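Local coordinates for protein response regulator FixJ (Bradyrhizobium japonicum, PDB 5XSO) that switches on transcription of nifA and fixK once activated by its partner FixL, as a DNA-binding response regulator of a two-component system, at residues Arg27-Leu30 with Asn31-Asp35; Ser128-Arg131 with Gln132-Ala136. All blocks are in the same frame, centred on the assembly; numbering follows the deposited sequence.

Interaction 1 of 2, residues Arg27-Leu30 with Asn31-Asp35. With GOL (glycerol), chain D.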
loop_
_atom_site.group_PDB
_atom_site.type_symbol
_atom_site.label_atom_id
_atom_site.label_comp_id
_atom_site.label_asym_id
_atom_site.label_seq_id
_atom_site.Cartn_x
_atom_site.Cartn_y
_atom_site.Cartn_z
ATOM N N ARG A 27 -22.263 -12.485 3.992
ATOM C CA ARG A 27 -22.214 -11.816 2.685
ATOM C C ARG A 27 -23.534 -11.129 2.388
ATOM O O ARG A 27 -23.555 -9.962 1.995
ATOM C CB ARG A 27 -21.857 -12.790 1.547
ATOM C CG ARG A 27 -20.350 -13.266 1.660
ATOM C CD ARG A 27 -19.877 -13.968 0.334
ATOM N NE ARG A 27 -20.834 -14.958 -0.168
ATOM C CZ ARG A 27 -20.857 -16.236 0.207
ATOM N NH1 ARG A 27 -19.980 -16.706 1.093
ATOM N NH2 ARG A 27 -21.753 -17.052 -0.314
ATOM N N ASP A 28 -24.651 -11.832 2.591
ATOM C CA ASP A 28 -25.949 -11.200 2.345
ATOM C C ASP A 28 -26.159 -9.982 3.236
ATOM O O ASP A 28 -26.681 -8.954 2.788
ATOM C CB ASP A 28 -27.111 -12.182 2.582
ATOM C CG ASP A 28 -27.313 -13.157 1.440
ATOM O OD1 ASP A 28 -26.756 -12.943 0.348
ATOM O OD2 ASP A 28 -28.012 -14.157 1.699
ATOM N N SER A 29 -25.820 -10.106 4.516
ATOM C CA SER A 29 -26.050 -9.019 5.472
ATOM C C SER A 29 -25.163 -7.805 5.183
ATOM O O SER A 29 -25.623 -6.653 5.260
ATOM C CB SER A 29 -25.744 -9.545 6.902
ATOM O OG SER A 29 -25.892 -8.512 7.857
ATOM N N LEU A 30 -23.873 -8.039 4.895
ATOM C CA LEU A 30 -22.996 -6.954 4.454
ATOM C C LEU A 30 -23.476 -6.345 3.148
ATOM O O LEU A 30 -23.435 -5.121 2.983
ATOM C CB LEU A 30 -21.566 -7.458 4.285
ATOM C CG LEU A 30 -21.028 -7.866 5.661
ATOM C CD1 LEU A 30 -19.642 -8.439 5.454
ATOM C CD2 LEU A 30 -20.975 -6.673 6.576
ATOM N N ASN A 31 -23.823 -7.195 2.178
ATOM C CA ASN A 31 -24.298 -6.702 0.877
ATOM C C ASN A 31 -25.407 -5.680 1.132
ATOM O O ASN A 31 -25.384 -4.550 0.619
ATOM C CB ASN A 31 -24.783 -7.899 0.032
ATOM C CG ASN A 31 -24.633 -7.699 -1.512
ATOM O OD1 ASN A 31 -24.164 -6.672 -1.982
ATOM N ND2 ASN A 31 -25.083 -8.700 -2.296
ATOM N N PHE A 32 -26.371 -6.063 1.955
ATOM C CA PHE A 32 -27.535 -5.205 2.153
ATOM C C PHE A 32 -27.161 -3.905 2.873
ATOM O O PHE A 32 -27.510 -2.799 2.407
ATOM C CB PHE A 32 -28.630 -5.963 2.906
ATOM C CG PHE A 32 -29.967 -5.282 2.828
ATOM C CD1 PHE A 32 -30.396 -4.458 3.879
ATOM C CD2 PHE A 32 -30.762 -5.407 1.666
ATOM C CE1 PHE A 32 -31.674 -3.794 3.779
ATOM C CE2 PHE A 32 -32.037 -4.724 1.546
ATOM C CZ PHE A 32 -32.469 -3.937 2.618
ATOM N N LEU A 33 -26.484 -4.005 4.014
ATOM C CA LEU A 33 -26.214 -2.801 4.798
ATOM C C LEU A 33 -25.259 -1.830 4.096
ATOM O O LEU A 33 -25.308 -0.622 4.352
ATOM C CB LEU A 33 -25.637 -3.179 6.180
ATOM C CG LEU A 33 -24.165 -3.575 6.338
ATOM C CD1 LEU A 33 -23.192 -2.365 6.509
ATOM C CD2 LEU A 33 -23.965 -4.549 7.591
ATOM N N LEU A 34 -24.299 -2.327 3.313
ATOM C CA LEU A 34 -23.395 -1.398 2.649
ATOM C C LEU A 34 -24.138 -0.633 1.549
ATOM O O LEU A 34 -23.877 0.556 1.310
ATOM C CB LEU A 34 -22.218 -2.184 2.076
ATOM C CG LEU A 34 -21.331 -2.816 3.191
ATOM C CD1 LEU A 34 -20.322 -3.783 2.519
ATOM C CD2 LEU A 34 -20.623 -1.731 3.944
ATOM N N ASP A 35 -25.057 -1.317 0.868
ATOM C CA ASP A 35 -25.841 -0.631 -0.155
ATOM C C ASP A 35 -26.680 0.475 0.466
ATOM O O ASP A 35 -26.783 1.576 -0.094
ATOM C CB ASP A 35 -26.748 -1.607 -0.890
ATOM C CG ASP A 35 -27.509 -0.901 -2.021
ATOM O OD1 ASP A 35 -26.863 -0.391 -2.945
ATOM O OD2 ASP A 35 -28.726 -0.777 -1.886
HETATM C C1 GOL D . -25.574 -12.317 -2.578
HETATM O O1 GOL D . -25.791 -11.616 -1.355
HETATM C C2 GOL D . -24.378 -13.242 -2.367
HETATM O O2 GOL D . -24.280 -14.149 -3.452
HETATM C C3 GOL D . -23.110 -12.412 -2.302
HETATM O O3 GOL D . -22.069 -13.293 -1.954
#
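Four successive i to i+4 amide bonds join Arg-27 through Leu-30 to Asn-31 through Leu-34, which defines this part of helix 24-36 as regular alpha-helix. The shortest runs from Asn-31 N to Arg-27 O at 2.8 Å, and the straightest, 171° at the hydrogen, from Leu-33 N to Ser-29 O. A glycerol, probably from the crystallisation liquor, bridges the side chains of Arg-27 and Asn-31, with Asp-28 beside it. Arg-27 NE gives its hydrogen to glycerol O3 at 2.7 Å, with O3 lying at the edge of the guanidinium and in its plane; the bend at chi3 (-47°) turns NE to that oxygen. At the other end of the ligand, glycerol O1 receives a hydrogen from Asn-31 ND2 at 3.1 Å, nearly straight at 162°; its contact with Asp-28 OD1 is so short that its geometry is doubtful. Arg-27 NH1 has a separate acceptor in the backbone carbonyl of Asp-21, and Ser-29 OG is bonded to a second glycerol. With an alanine here in place of Arg-27, glycerol O3 would probably lose its NE donor and the Asp-21 carbonyl its NH1 partner.

The leucines form an apolar surface. Leu-30 and Leu-33 lie side by side and point the same way, CD2 of Leu-30 being 3.8 Å from CD2 of Leu-33, while CB of Leu-30 stands 4.3 Å from CD1 of Leu-34. They reach strand 16-20 and helix 119-138 through Val-19, Leu-122, Thr-123 and Ile-126, and Asn-31 packs on strand 40-44. The helix is the crossover of a beta-alpha-beta unit, strand 16-20, helix 24-36 and strand 40-44, in the CheY-like receiver fold, with Arg-27 close to Asp-21 and Asp-22, probable magnesium ligands.

Interaction 2 of 2, residues Ser128-Arg131 with Gln132-Ala136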
loop_
_atom_site.group_PDB
_atom_site.type_symbol
_atom_site.label_atom_id
_atom_site.label_comp_id
_atom_site.label_asym_id
_atom_site.label_seq_id
_atom_site.Cartn_x
_atom_site.Cartn_y
_atom_site.Cartn_z
ATOM N N SER A 128 -13.618 6.169 7.427
ATOM C CA SER A 128 -12.333 6.635 7.915
ATOM C C SER A 128 -11.188 5.973 7.164
ATOM O O SER A 128 -10.234 6.644 6.766
ATOM C CB SER A 128 -12.236 6.376 9.415
ATOM O OG SER A 128 -10.915 6.523 9.899
ATOM N N ALA A 129 -11.295 4.664 6.922
ATOM C CA ALA A 129 -10.259 3.906 6.207
ATOM C C ALA A 129 -10.060 4.419 4.793
ATOM O O ALA A 129 -8.929 4.536 4.305
ATOM C CB ALA A 129 -10.676 2.434 6.151
ATOM N N ILE A 130 -11.163 4.647 4.087
ATOM C CA ILE A 130 -11.072 5.123 2.717
ATOM C C ILE A 130 -10.456 6.509 2.697
ATOM O O ILE A 130 -9.570 6.805 1.885
ATOM C CB ILE A 130 -12.453 5.122 2.056
ATOM C CG1 ILE A 130 -12.879 3.696 1.703
ATOM C CG2 ILE A 130 -12.405 5.924 0.761
ATOM C CD1 ILE A 130 -14.309 3.569 1.169
ATOM N N ARG A 131 -10.903 7.368 3.612
ATOM C CA ARG A 131 -10.398 8.734 3.659
ATOM C C ARG A 131 -8.886 8.759 3.877
ATOM O O ARG A 131 -8.172 9.540 3.236
ATOM C CB ARG A 131 -11.138 9.508 4.752
ATOM C CG ARG A 131 -10.698 10.953 4.942
ATOM C CD ARG A 131 -11.549 11.658 6.008
ATOM N NE ARG A 131 -12.984 11.466 5.802
ATOM C CZ ARG A 131 -13.798 10.866 6.669
ATOM N NH1 ARG A 131 -15.093 10.741 6.390
ATOM N NH2 ARG A 131 -13.324 10.392 7.817
ATOM N N GLN A 132 -8.372 7.895 4.766
ATOM C CA GLN A 132 -6.939 7.882 5.051
ATOM C C GLN A 132 -6.129 7.218 3.936
ATOM O O GLN A 132 -4.983 7.608 3.694
ATOM C CB GLN A 132 -6.652 7.176 6.381
ATOM C CG GLN A 132 -7.588 7.540 7.521
ATOM C CD GLN A 132 -7.023 8.547 8.504
ATOM O OE1 GLN A 132 -6.787 9.704 8.147
ATOM N NE2 GLN A 132 -6.835 8.124 9.760
ATOM N N ALA A 133 -6.675 6.181 3.287
ATOM C CA ALA A 133 -5.943 5.436 2.260
ATOM C C ALA A 133 -6.034 6.061 0.869
ATOM O O ALA A 133 -5.161 5.802 0.024
ATOM C CB ALA A 133 -6.465 3.990 2.189
ATOM N N GLU A 134 -7.074 6.849 0.598
ATOM C CA GLU A 134 -7.265 7.343 -0.759
ATOM C C GLU A 134 -6.077 8.145 -1.265
ATOM O O GLU A 134 -5.655 7.897 -2.406
ATOM C CB GLU A 134 -8.563 8.155 -0.854
ATOM C CG GLU A 134 -9.088 8.306 -2.277
ATOM C CD GLU A 134 -10.586 8.129 -2.391
ATOM O OE1 GLU A 134 -11.326 8.613 -1.500
ATOM O OE2 GLU A 134 -11.024 7.505 -3.383
ATOM N N PRO A 135 -5.494 9.085 -0.504
ATOM C CA PRO A 135 -4.347 9.839 -1.037
ATOM C C PRO A 135 -3.228 8.967 -1.598
ATOM O O PRO A 135 -2.746 9.246 -2.711
ATOM C CB PRO A 135 -3.904 10.668 0.176
ATOM C CG PRO A 135 -5.142 10.929 0.889
ATOM C CD PRO A 135 -5.976 9.678 0.760
ATOM N N ALA A 136 -2.823 7.895 -0.899
ATOM C CA ALA A 136 -1.753 7.056 -1.451
ATOM C C ALA A 136 -2.228 6.290 -2.687
ATOM O O ALA A 136 -1.473 6.120 -3.657
ATOM C CB ALA A 136 -1.226 6.098 -0.389
#
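Ala-133 N bonds to Ala-129 O at 3.0 Å and Glu-134 N to Ile-130 O at 2.8 Å, continuing the i to i+4 pattern of helix 119-138 until it kinks at Pro-135, whose nitrogen carries no hydrogen, and Ala-136, whose nitrogen likewise lacks a bond to the preceding turn. Among the side chains, the proline ring takes the place of the missing bond: Pro-135 CD sits 3.3 Å from Arg-131 O, so ring carbon faces the carbonyl that an amide hydrogen would otherwise meet.

Ile-130 and Glu-134 run side by side in the same direction, one turn apart. CG2 of Ile-130, held anti to its own nitrogen, comes within 3.7 Å of Glu-134 OE1, a methyl-to-carboxylate contact with no hydrogen bond in it. This is the closing helix of the receiver fold, which follows strand 111-114, the last of the parallel sheet, and leads by way of Ser-139 to helix 140-152. The hydroxyl of Ser-139 is hydrogen-bonded to the carbonyls of Pro-135 and Ala-136.

Ala-129 and Ala-133 occupy the inner side, where their small methyls meet Pro-88 and that of Ala-133 also meets Phe-59. CB of Ala-133 approaches Ala-129 O to 3.3 Å. The side chain of Glu-134 touches Phe-59 as well.

Both interactions are local, each spanning about two and a half turns of one helix, and their centres lie 22 Å apart with no direct touch. The helices themselves do meet: leucines of 27-35 pack on an earlier part of helix 119-138, whose later part carries 128-136. Interaction 1 combines buried leucines, set against the sheet, with polar side chains near the probable magnesium site, and its backbone bonding is unbroken. Interaction 2 lies away from the annotated sites; its buried residues are Ala-129 and Ile-130, its polar side chains lie mostly outward, and its bonding is interrupted at a proline. Ligand-mediated hydrogen bonds mark the first, small-residue packing against loops the second.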